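Local atomic coordinates of predicted ATPase involved in replication control, Cdc46/Mcm family (Methanopyrus kandleri AV19, PDB entry 3F8T), a protein that is a homolog of the MCM replicative helicases, a family that binds ATP and single-stranded DNA, though its own helicase activity is uncertain. Residues A[22-33]-A[76-84]; A[144-152]-A[163-174]. The protein carries 2 engineered substitutions. All coordinates share one frame; numbering follows the deposited sequence.

Contact 1 (A[22-33]-A[76-84]); sequences VASRFGLPTRVL and LVEPALREL
In the small helical bundle of the archaeal MCM N-terminal domain, the Schellman turn that ends helix 19-25 packs on helix 74-88, and F26 meets A80 at its centre. A80 CA stands 3.8 Å from the centroid of the F26 ring and only 7° off its normal, a CH-pi contact made over the face. With CG anti to the carbonyl carbon (chi1 -76°), the ring is directed onto helix 74-88, where P79 CB touches F26 CE2 and E83 CB lies 3.7 Å from F26 CE1. G27, with its positive phi, is the C' residue of the turn and sends the chain back, which lets L28 come in beside F26. The two methyls of L28 divide the work: CD1 rests 3.7 Å from A80 CB, while CD2 meets L76 CB and V77 CG2. The L33 and L81 side chains run past each other in opposite directions, with their CD2 methyls in contact, and V22 CG2 touches L84 CD2. R25 NH2 forms a salt bridge with E83 OE2 whose hydrogen bond is weak, the guanidinium and carboxylate planes 73° apart. Beside the F26 ring edge, a water donates to both backbone carbonyls, 2.8 Å from F26 O and 2.7 Å from L76 O.

Contact 2 (A[144-152]-A[163-174]); sequences ELVAVRLHG and ILGIVRSATLDA
R149 and D173 both carry CG anti to the carbonyl carbon (chi1 -81° and -78°), and a bend at chi3 of R149 turns its guanidinium side-on to the carboxylate, across the parallel pair, 145-149 with 171-174, that closes the OB-fold barrel. NE and NH2 each take one oxygen: R149 NE lies 2.7 Å from D173 OD1, and R149 NH2 lies 3.1 Å from D173 OD2. Both bonds are nearly straight and stay close to the guanidinium plane, yet they meet the syn sides of the oxygens from out of the carboxylate plane, since the two planes are 37° apart. H151 NE2 donates to the same D173 OD1 at 2.7 Å, on its anti side and from the opposite face of the carboxylate. Two donors thus grip this one oxygen, and together with the NH2 bond they restrain the rotation of the carboxylate. R168 NH1 adds a weak bond to D173 OD2, so the buried carboxylate sits among arginines that probably favour its charged form. T171 CG2 lies over the centre of the R149 guanidinium, 3.4 Å from CZ, and covers one face of it.

Beneath these polar groups runs the parallel ladder of strands 145-149 and 171-174. L172 N donates to A147 O, R149 N to L172 O, and A174 N to R149 O, so R149 uses both its backbone N-H and its carbonyl. On the face away from the salt bridge V148 packs with apolar side chains: V148 CG1 lies 3.9 Å from A174 CB, and V148 and I163 meet tip to tip. Near the start of the pairing, a water links strand 145-149 to the turn before strand 171-174, accepting from A147 N and donating to A170 O at 2.6 Å.

In the fold
From the N terminus, helix 19-25 and helix 30-37 come first; after helices 40-47 and 64-72, helix 74-88 returns to them, and contact 1 closes a loop of 42 intervening residues. Only then, beyond strands 118-130 and 134-140, does contact 2 open, closing a much shorter loop of ten residues between its segments. The two are therefore in series, neither enclosing nor crossing the other. Contact 1 ties together the helical N-terminal region, and contact 2 joins strand 145-149 to 171-174, closing the OB barrel. Their centres lie about 22 Å apart, yet the regions meet: E78 CB, on helix 74-88, packs 3.8 Å from I166 CD1 of strand 160-168.

Contact 1 (A[22-33]-A[76-84])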
loop_
_atom_site.group_PDB
_atom_site.type_symbol
_atom_site.label_atom_id
_atom_site.label_comp_id
_atom_site.label_asym_id
_atom_site.label_seq_id
_atom_site.Cartn_x
_atom_site.Cartn_y
_atom_site.Cartn_z
ATOM N N VAL A 22 18.069 -42.716 -7.252
ATOM C CA VAL A 22 17.432 -41.447 -7.603
ATOM C C VAL A 22 18.458 -40.316 -7.537
ATOM O O VAL A 22 18.564 -39.531 -8.475
ATOM C CB VAL A 22 16.191 -41.116 -6.710
ATOM C CG1 VAL A 22 15.536 -39.823 -7.165
ATOM C CG2 VAL A 22 15.165 -42.232 -6.770
ATOM N N ALA A 23 19.221 -40.263 -6.446
ATOM C CA ALA A 23 20.247 -39.233 -6.259
ATOM C C ALA A 23 21.228 -39.211 -7.433
ATOM O O ALA A 23 21.483 -38.153 -8.021
ATOM C CB ALA A 23 20.993 -39.444 -4.943
ATOM N N SER A 24 21.739 -40.395 -7.787
ATOM C CA SER A 24 22.701 -40.547 -8.882
ATOM C C SER A 24 22.117 -40.033 -10.196
ATOM O O SER A 24 22.781 -39.288 -10.930
ATOM C CB SER A 24 23.105 -42.020 -9.022
ATOM O OG SER A 24 24.051 -42.199 -10.066
ATOM N N ARG A 25 20.873 -40.432 -10.461
ATOM C CA ARG A 25 20.102 -40.039 -11.639
ATOM C C ARG A 25 19.989 -38.516 -11.804
ATOM O O ARG A 25 19.989 -38.010 -12.921
ATOM C CB ARG A 25 18.702 -40.668 -11.565
ATOM C CG ARG A 25 17.892 -40.617 -12.844
ATOM C CD ARG A 25 17.082 -41.905 -13.020
ATOM N NE ARG A 25 15.785 -41.908 -12.334
ATOM C CZ ARG A 25 15.442 -42.728 -11.332
ATOM N NH1 ARG A 25 16.296 -43.628 -10.849
ATOM N NH2 ARG A 25 14.235 -42.647 -10.802
ATOM N N PHE A 26 19.898 -37.801 -10.680
ATOM C CA PHE A 26 19.672 -36.363 -10.691
ATOM C C PHE A 26 20.921 -35.560 -10.332
ATOM O O PHE A 26 20.855 -34.346 -10.163
ATOM C CB PHE A 26 18.497 -36.037 -9.758
ATOM C CG PHE A 26 17.166 -36.387 -10.345
ATOM C CD1 PHE A 26 16.592 -37.641 -10.116
ATOM C CD2 PHE A 26 16.501 -35.483 -11.170
ATOM C CE1 PHE A 26 15.369 -37.972 -10.674
ATOM C CE2 PHE A 26 15.267 -35.806 -11.737
ATOM C CZ PHE A 26 14.700 -37.049 -11.489
ATOM N N GLY A 27 22.057 -36.252 -10.239
ATOM C CA GLY A 27 23.352 -35.622 -9.986
ATOM C C GLY A 27 23.499 -35.060 -8.589
ATOM O O GLY A 27 24.168 -34.048 -8.405
ATOM N N LEU A 28 22.867 -35.728 -7.618
ATOM C CA LEU A 28 22.910 -35.343 -6.203
ATOM C C LEU A 28 23.736 -36.321 -5.385
ATOM O O LEU A 28 23.630 -37.527 -5.597
ATOM C CB LEU A 28 21.491 -35.318 -5.613
ATOM C CG LEU A 28 20.512 -34.319 -6.224
ATOM C CD1 LEU A 28 19.153 -34.513 -5.602
ATOM C CD2 LEU A 28 21.024 -32.895 -6.006
ATOM N N PRO A 29 24.529 -35.813 -4.430
ATOM C CA PRO A 29 25.158 -36.721 -3.464
ATOM C C PRO A 29 24.052 -37.490 -2.771
ATOM O O PRO A 29 23.037 -36.894 -2.391
ATOM C CB PRO A 29 25.833 -35.772 -2.474
ATOM C CG PRO A 29 26.030 -34.507 -3.222
ATOM C CD PRO A 29 24.877 -34.402 -4.173
ATOM N N THR A 30 24.222 -38.800 -2.633
ATOM C CA THR A 30 23.219 -39.636 -1.967
ATOM C C THR A 30 22.789 -39.097 -0.587
ATOM O O THR A 30 21.603 -39.117 -0.254
ATOM C CB THR A 30 23.670 -41.121 -1.875
ATOM O OG1 THR A 30 23.883 -41.625 -3.200
ATOM C CG2 THR A 30 22.602 -41.967 -1.217
ATOM N N ARG A 31 23.743 -38.608 0.201
ATOM C CA ARG A 31 23.423 -38.102 1.544
ATOM C C ARG A 31 22.399 -36.947 1.541
ATOM O O ARG A 31 21.560 -36.851 2.446
ATOM C CB ARG A 31 24.689 -37.741 2.335
ATOM C CG ARG A 31 25.570 -36.663 1.725
ATOM C CD ARG A 31 26.653 -36.168 2.718
ATOM N NE ARG A 31 26.089 -35.371 3.814
ATOM C CZ ARG A 31 25.669 -34.110 3.693
ATOM N NH1 ARG A 31 25.744 -33.479 2.521
ATOM N NH2 ARG A 31 25.163 -33.477 4.743
ATOM N N VAL A 32 22.460 -36.084 0.524
ATOM C CA VAL A 32 21.472 -35.016 0.368
ATOM C C VAL A 32 20.065 -35.592 0.410
ATOM O O VAL A 32 19.233 -35.130 1.204
ATOM C CB VAL A 32 21.695 -34.173 -0.928
ATOM C CG1 VAL A 32 20.524 -33.183 -1.174
ATOM C CG2 VAL A 32 23.001 -33.420 -0.840
ATOM N N LEU A 33 19.800 -36.606 -0.420
ATOM C CA LEU A 33 18.469 -37.202 -0.486
ATOM C C LEU A 33 18.104 -38.034 0.745
ATOM O O LEU A 33 16.961 -38.002 1.196
ATOM C CB LEU A 33 18.279 -38.044 -1.762
ATOM C CG LEU A 33 17.869 -37.370 -3.081
ATOM C CD1 LEU A 33 17.296 -38.418 -4.034
ATOM C CD2 LEU A 33 16.862 -36.224 -2.881
ATOM N N LEU A 76 18.030 -28.760 -9.075
ATOM C CA LEU A 76 18.387 -30.193 -9.053
ATOM C C LEU A 76 17.555 -31.015 -8.079
ATOM O O LEU A 76 17.163 -32.140 -8.386
ATOM C CB LEU A 76 19.862 -30.377 -8.665
ATOM C CG LEU A 76 20.941 -29.747 -9.538
ATOM C CD1 LEU A 76 22.307 -30.069 -8.954
ATOM C CD2 LEU A 76 20.824 -30.259 -10.967
ATOM N N VAL A 77 17.305 -30.442 -6.900
ATOM C CA VAL A 77 16.615 -31.149 -5.808
ATOM C C VAL A 77 15.126 -31.317 -6.071
ATOM O O VAL A 77 14.579 -32.408 -5.921
ATOM C CB VAL A 77 16.864 -30.454 -4.462
ATOM C CG1 VAL A 77 16.042 -31.108 -3.316
ATOM C CG2 VAL A 77 18.355 -30.466 -4.160
ATOM N N GLU A 78 14.472 -30.239 -6.483
ATOM C CA GLU A 78 13.031 -30.285 -6.703
ATOM C C GLU A 78 12.557 -31.426 -7.643
ATOM O O GLU A 78 11.631 -32.139 -7.291
ATOM C CB GLU A 78 12.517 -28.902 -7.136
ATOM C CG GLU A 78 11.014 -28.712 -6.996
ATOM C CD GLU A 78 10.270 -29.089 -8.256
ATOM O OE1 GLU A 78 10.936 -29.449 -9.249
ATOM O OE2 GLU A 78 9.018 -29.030 -8.256
ATOM N N PRO A 79 13.147 -31.576 -8.861
ATOM C CA PRO A 79 12.702 -32.726 -9.679
ATOM C C PRO A 79 13.043 -34.099 -9.089
ATOM O O PRO A 79 12.315 -35.077 -9.344
ATOM C CB PRO A 79 13.423 -32.517 -11.020
ATOM C CG PRO A 79 14.558 -31.652 -10.714
ATOM C CD PRO A 79 14.120 -30.749 -9.589
ATOM N N ALA A 80 14.128 -34.182 -8.315
ATOM C CA ALA A 80 14.475 -35.442 -7.624
ATOM C C ALA A 80 13.375 -35.820 -6.642
ATOM O O ALA A 80 12.929 -36.968 -6.591
ATOM C CB ALA A 80 15.799 -35.309 -6.893
ATOM N N LEU A 81 12.943 -34.835 -5.859
ATOM C CA LEU A 81 11.850 -35.021 -4.910
ATOM C C LEU A 81 10.550 -35.368 -5.625
ATOM O O LEU A 81 9.862 -36.291 -5.225
ATOM C CB LEU A 81 11.703 -33.786 -4.007
ATOM C CG LEU A 81 12.934 -33.467 -3.148
ATOM C CD1 LEU A 81 12.681 -32.285 -2.214
ATOM C CD2 LEU A 81 13.389 -34.705 -2.347
ATOM N N ARG A 82 10.226 -34.654 -6.704
ATOM C CA ARG A 82 9.048 -35.014 -7.502
ATOM C C ARG A 82 9.097 -36.482 -7.955
ATOM O O ARG A 82 8.086 -37.199 -7.899
ATOM C CB ARG A 82 8.884 -34.079 -8.705
ATOM C CG ARG A 82 8.211 -32.743 -8.358
ATOM C CD ARG A 82 7.685 -32.011 -9.594
ATOM N NE ARG A 82 8.701 -31.129 -10.161
ATOM C CZ ARG A 82 9.458 -31.420 -11.219
ATOM N NH1 ARG A 82 10.365 -30.544 -11.650
ATOM N NH2 ARG A 82 9.305 -32.576 -11.859
ATOM N N GLU A 83 10.279 -36.925 -8.386
ATOM C CA GLU A 83 10.484 -38.314 -8.812
ATOM C C GLU A 83 10.242 -39.312 -7.669
ATOM O O GLU A 83 9.547 -40.311 -7.849
ATOM C CB GLU A 83 11.876 -38.486 -9.452
ATOM C CG GLU A 83 12.228 -39.904 -9.901
ATOM C CD GLU A 83 11.198 -40.526 -10.842
ATOM O OE1 GLU A 83 10.521 -39.791 -11.601
ATOM O OE2 GLU A 83 11.073 -41.764 -10.819
ATOM N N LEU A 84 10.806 -39.033 -6.497
ATOM C CA LEU A 84 10.519 -39.827 -5.295
ATOM C C LEU A 84 9.022 -39.928 -4.999
ATOM O O LEU A 84 8.527 -41.008 -4.690
ATOM C CB LEU A 84 11.236 -39.255 -4.067
ATOM C CG LEU A 84 12.733 -39.499 -3.869
ATOM C CD1 LEU A 84 13.215 -38.708 -2.668
ATOM C CD2 LEU A 84 13.067 -40.974 -3.710
HETATM O O HOH W 1 18.567 -32.787 -10.639
#

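Contact 2 (A[144-152]-A[163-174])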
loop_
_atom_site.group_PDB
_atom_site.type_symbol
_atom_site.label_atom_id
_atom_site.label_comp_id
_atom_site.label_asym_id
_atom_site.label_seq_id
_atom_site.Cartn_x
_atom_site.Cartn_y
_atom_site.Cartn_z
ATOM N N GLU A 144 14.050 -3.661 -8.721
ATOM C CA GLU A 144 13.935 -4.254 -10.045
ATOM C C GLU A 144 12.534 -4.791 -10.298
ATOM O O GLU A 144 11.751 -4.969 -9.366
ATOM C CB GLU A 144 14.965 -5.378 -10.224
ATOM C CG GLU A 144 14.695 -6.633 -9.391
ATOM C CD GLU A 144 15.700 -7.742 -9.634
ATOM O OE1 GLU A 144 16.647 -7.543 -10.434
ATOM O OE2 GLU A 144 15.556 -8.814 -9.010
ATOM N N LEU A 145 12.239 -5.069 -11.561
ATOM C CA LEU A 145 10.995 -5.727 -11.931
ATOM C C LEU A 145 11.307 -7.184 -12.264
ATOM O O LEU A 145 12.229 -7.466 -13.040
ATOM C CB LEU A 145 10.351 -5.019 -13.115
ATOM C CG LEU A 145 10.065 -3.528 -12.935
ATOM C CD1 LEU A 145 9.517 -2.941 -14.241
ATOM C CD2 LEU A 145 9.112 -3.278 -11.765
ATOM N N VAL A 146 10.555 -8.104 -11.665
ATOM C CA VAL A 146 10.857 -9.536 -11.744
ATOM C C VAL A 146 9.765 -10.263 -12.515
ATOM O O VAL A 146 8.590 -10.128 -12.192
ATOM C CB VAL A 146 10.995 -10.143 -10.322
ATOM C CG1 VAL A 146 11.174 -11.667 -10.382
ATOM C CG2 VAL A 146 12.157 -9.485 -9.583
ATOM N N ALA A 147 10.148 -11.019 -13.546
ATOM C CA ALA A 147 9.167 -11.813 -14.288
ATOM C C ALA A 147 8.895 -13.097 -13.524
ATOM O O ALA A 147 9.834 -13.708 -12.997
ATOM C CB ALA A 147 9.684 -12.130 -15.717
ATOM N N VAL A 148 7.625 -13.508 -13.485
ATOM C CA VAL A 148 7.175 -14.688 -12.728
ATOM C C VAL A 148 6.260 -15.572 -13.569
ATOM O O VAL A 148 5.264 -15.087 -14.127
ATOM C CB VAL A 148 6.411 -14.287 -11.410
ATOM C CG1 VAL A 148 6.103 -15.519 -10.575
ATOM C CG2 VAL A 148 7.212 -13.269 -10.567
ATOM N N ARG A 149 6.611 -16.858 -13.677
ATOM C CA ARG A 149 5.720 -17.874 -14.243
ATOM C C ARG A 149 4.903 -18.416 -13.088
ATOM O O ARG A 149 5.463 -18.915 -12.105
ATOM C CB ARG A 149 6.512 -18.992 -14.936
ATOM C CG ARG A 149 6.977 -18.649 -16.341
ATOM C CD ARG A 149 7.653 -19.862 -17.014
ATOM N NE ARG A 149 8.963 -20.117 -16.422
ATOM C CZ ARG A 149 10.113 -19.633 -16.882
ATOM N NH1 ARG A 149 10.137 -18.871 -17.971
ATOM N NH2 ARG A 149 11.244 -19.903 -16.245
ATOM N N LEU A 150 3.582 -18.289 -13.198
ATOM C CA LEU A 150 2.700 -18.482 -12.042
ATOM C C LEU A 150 2.324 -19.929 -11.746
ATOM O O LEU A 150 2.051 -20.265 -10.596
ATOM C CB LEU A 150 1.447 -17.607 -12.146
ATOM C CG LEU A 150 1.685 -16.090 -12.055
ATOM C CD1 LEU A 150 0.446 -15.340 -12.500
ATOM C CD2 LEU A 150 2.086 -15.679 -10.639
ATOM N N HIS A 151 2.272 -20.770 -12.778
ATOM C CA HIS A 151 1.964 -22.198 -12.581
ATOM C C HIS A 151 0.687 -22.414 -11.761
ATOM O O HIS A 151 0.675 -23.187 -10.799
ATOM C CB HIS A 151 3.150 -22.925 -11.923
ATOM C CG HIS A 151 4.431 -22.808 -12.690
ATOM N ND1 HIS A 151 4.593 -23.333 -13.956
ATOM C CD2 HIS A 151 5.609 -22.218 -12.374
ATOM C CE1 HIS A 151 5.816 -23.070 -14.385
ATOM N NE2 HIS A 151 6.453 -22.396 -13.441
ATOM N N GLY A 152 -0.387 -21.721 -12.129
ATOM C CA GLY A 152 -1.683 -21.902 -11.463
ATOM C C GLY A 152 -1.909 -21.059 -10.225
ATOM O O GLY A 152 -3.033 -20.992 -9.707
ATOM N N ILE A 163 6.469 -14.282 -2.924
ATOM C CA ILE A 163 6.426 -15.421 -3.841
ATOM C C ILE A 163 7.661 -16.257 -3.630
ATOM O O ILE A 163 8.794 -15.770 -3.736
ATOM C CB ILE A 163 6.363 -15.010 -5.338
ATOM C CG1 ILE A 163 5.183 -14.083 -5.605
ATOM C CG2 ILE A 163 6.251 -16.267 -6.263
ATOM C CD1 ILE A 163 5.036 -13.662 -7.069
ATOM N N LEU A 164 7.434 -17.525 -3.333
ATOM C CA LEU A 164 8.508 -18.485 -3.234
ATOM C C LEU A 164 8.613 -19.208 -4.566
ATOM O O LEU A 164 7.595 -19.517 -5.187
ATOM C CB LEU A 164 8.184 -19.463 -2.127
ATOM C CG LEU A 164 9.368 -19.861 -1.275
ATOM C CD1 LEU A 164 9.010 -19.644 0.191
ATOM C CD2 LEU A 164 9.685 -21.307 -1.559
ATOM N N GLY A 165 9.837 -19.480 -5.005
ATOM C CA GLY A 165 10.034 -20.119 -6.285
ATOM C C GLY A 165 11.468 -20.473 -6.582
ATOM O O GLY A 165 12.357 -20.224 -5.790
ATOM N N ILE A 166 11.682 -21.045 -7.758
ATOM C CA ILE A 166 13.024 -21.351 -8.217
ATOM C C ILE A 166 13.335 -20.479 -9.459
ATOM O O ILE A 166 12.530 -20.392 -10.383
ATOM C CB ILE A 166 13.187 -22.866 -8.498
ATOM C CG1 ILE A 166 13.085 -23.666 -7.176
ATOM C CG2 ILE A 166 14.552 -23.135 -9.127
ATOM C CD1 ILE A 166 12.867 -25.176 -7.381
ATOM N N VAL A 167 14.489 -19.824 -9.445
ATOM C CA VAL A 167 14.896 -18.925 -10.529
ATOM C C VAL A 167 15.389 -19.752 -11.709
ATOM O O VAL A 167 16.224 -20.634 -11.538
ATOM C CB VAL A 167 16.030 -17.983 -10.079
ATOM C CG1 VAL A 167 16.452 -17.028 -11.217
ATOM C CG2 VAL A 167 15.615 -17.199 -8.857
ATOM N N ARG A 168 14.852 -19.478 -12.897
ATOM C CA ARG A 168 15.313 -20.106 -14.124
ATOM C C ARG A 168 15.418 -19.050 -15.217
ATOM O O ARG A 168 14.397 -18.549 -15.711
ATOM C CB ARG A 168 14.373 -21.240 -14.546
ATOM C CG ARG A 168 14.378 -22.414 -13.574
ATOM C CD ARG A 168 13.740 -23.657 -14.162
ATOM N NE ARG A 168 13.862 -24.806 -13.261
ATOM C CZ ARG A 168 13.026 -25.074 -12.256
ATOM N NH1 ARG A 168 12.001 -24.262 -11.985
ATOM N NH2 ARG A 168 13.229 -26.151 -11.504
ATOM N N SER A 169 16.658 -18.700 -15.561
ATOM C CA SER A 169 16.972 -17.692 -16.582
ATOM C C SER A 169 16.172 -16.398 -16.411
ATOM O O SER A 169 15.304 -16.071 -17.232
ATOM C CB SER A 169 16.808 -18.269 -17.993
ATOM O OG SER A 169 17.641 -19.410 -18.169
ATOM N N ALA A 170 16.469 -15.681 -15.331
ATOM C CA ALA A 170 15.861 -14.377 -15.041
ATOM C C ALA A 170 14.333 -14.391 -14.900
ATOM O O ALA A 170 13.700 -13.329 -14.953
ATOM C CB ALA A 170 16.314 -13.309 -16.078
ATOM N N THR A 171 13.752 -15.580 -14.729
ATOM C CA THR A 171 12.328 -15.742 -14.396
ATOM C C THR A 171 12.174 -16.596 -13.130
ATOM O O THR A 171 12.841 -17.627 -12.971
ATOM C CB THR A 171 11.519 -16.376 -15.566
ATOM O OG1 THR A 171 11.518 -15.485 -16.696
ATOM C CG2 THR A 171 10.064 -16.652 -15.163
ATOM N N LEU A 172 11.285 -16.164 -12.237
ATOM C CA LEU A 172 10.983 -16.927 -11.043
ATOM C C LEU A 172 9.835 -17.869 -11.353
ATOM O O LEU A 172 8.747 -17.421 -11.724
ATOM C CB LEU A 172 10.608 -15.988 -9.878
ATOM C CG LEU A 172 10.377 -16.656 -8.515
ATOM C CD1 LEU A 172 11.703 -17.203 -7.973
ATOM C CD2 LEU A 172 9.769 -15.687 -7.530
ATOM N N ASP A 173 10.085 -19.173 -11.227
ATOM C CA ASP A 173 9.029 -20.164 -11.334
ATOM C C ASP A 173 8.372 -20.325 -9.975
ATOM O O ASP A 173 8.930 -20.939 -9.074
ATOM C CB ASP A 173 9.582 -21.511 -11.832
ATOM C CG ASP A 173 9.823 -21.510 -13.327
ATOM O OD1 ASP A 173 8.831 -21.359 -14.075
ATOM O OD2 ASP A 173 10.986 -21.665 -13.756
ATOM N N ALA A 174 7.173 -19.779 -9.845
ATOM C CA ALA A 174 6.478 -19.729 -8.575
ATOM C C ALA A 174 6.111 -21.123 -8.060
ATOM O O ALA A 174 5.598 -21.966 -8.813
ATOM C CB ALA A 174 5.225 -18.827 -8.693
HETATM O O HOH W 2 12.922 -10.959 -14.165
#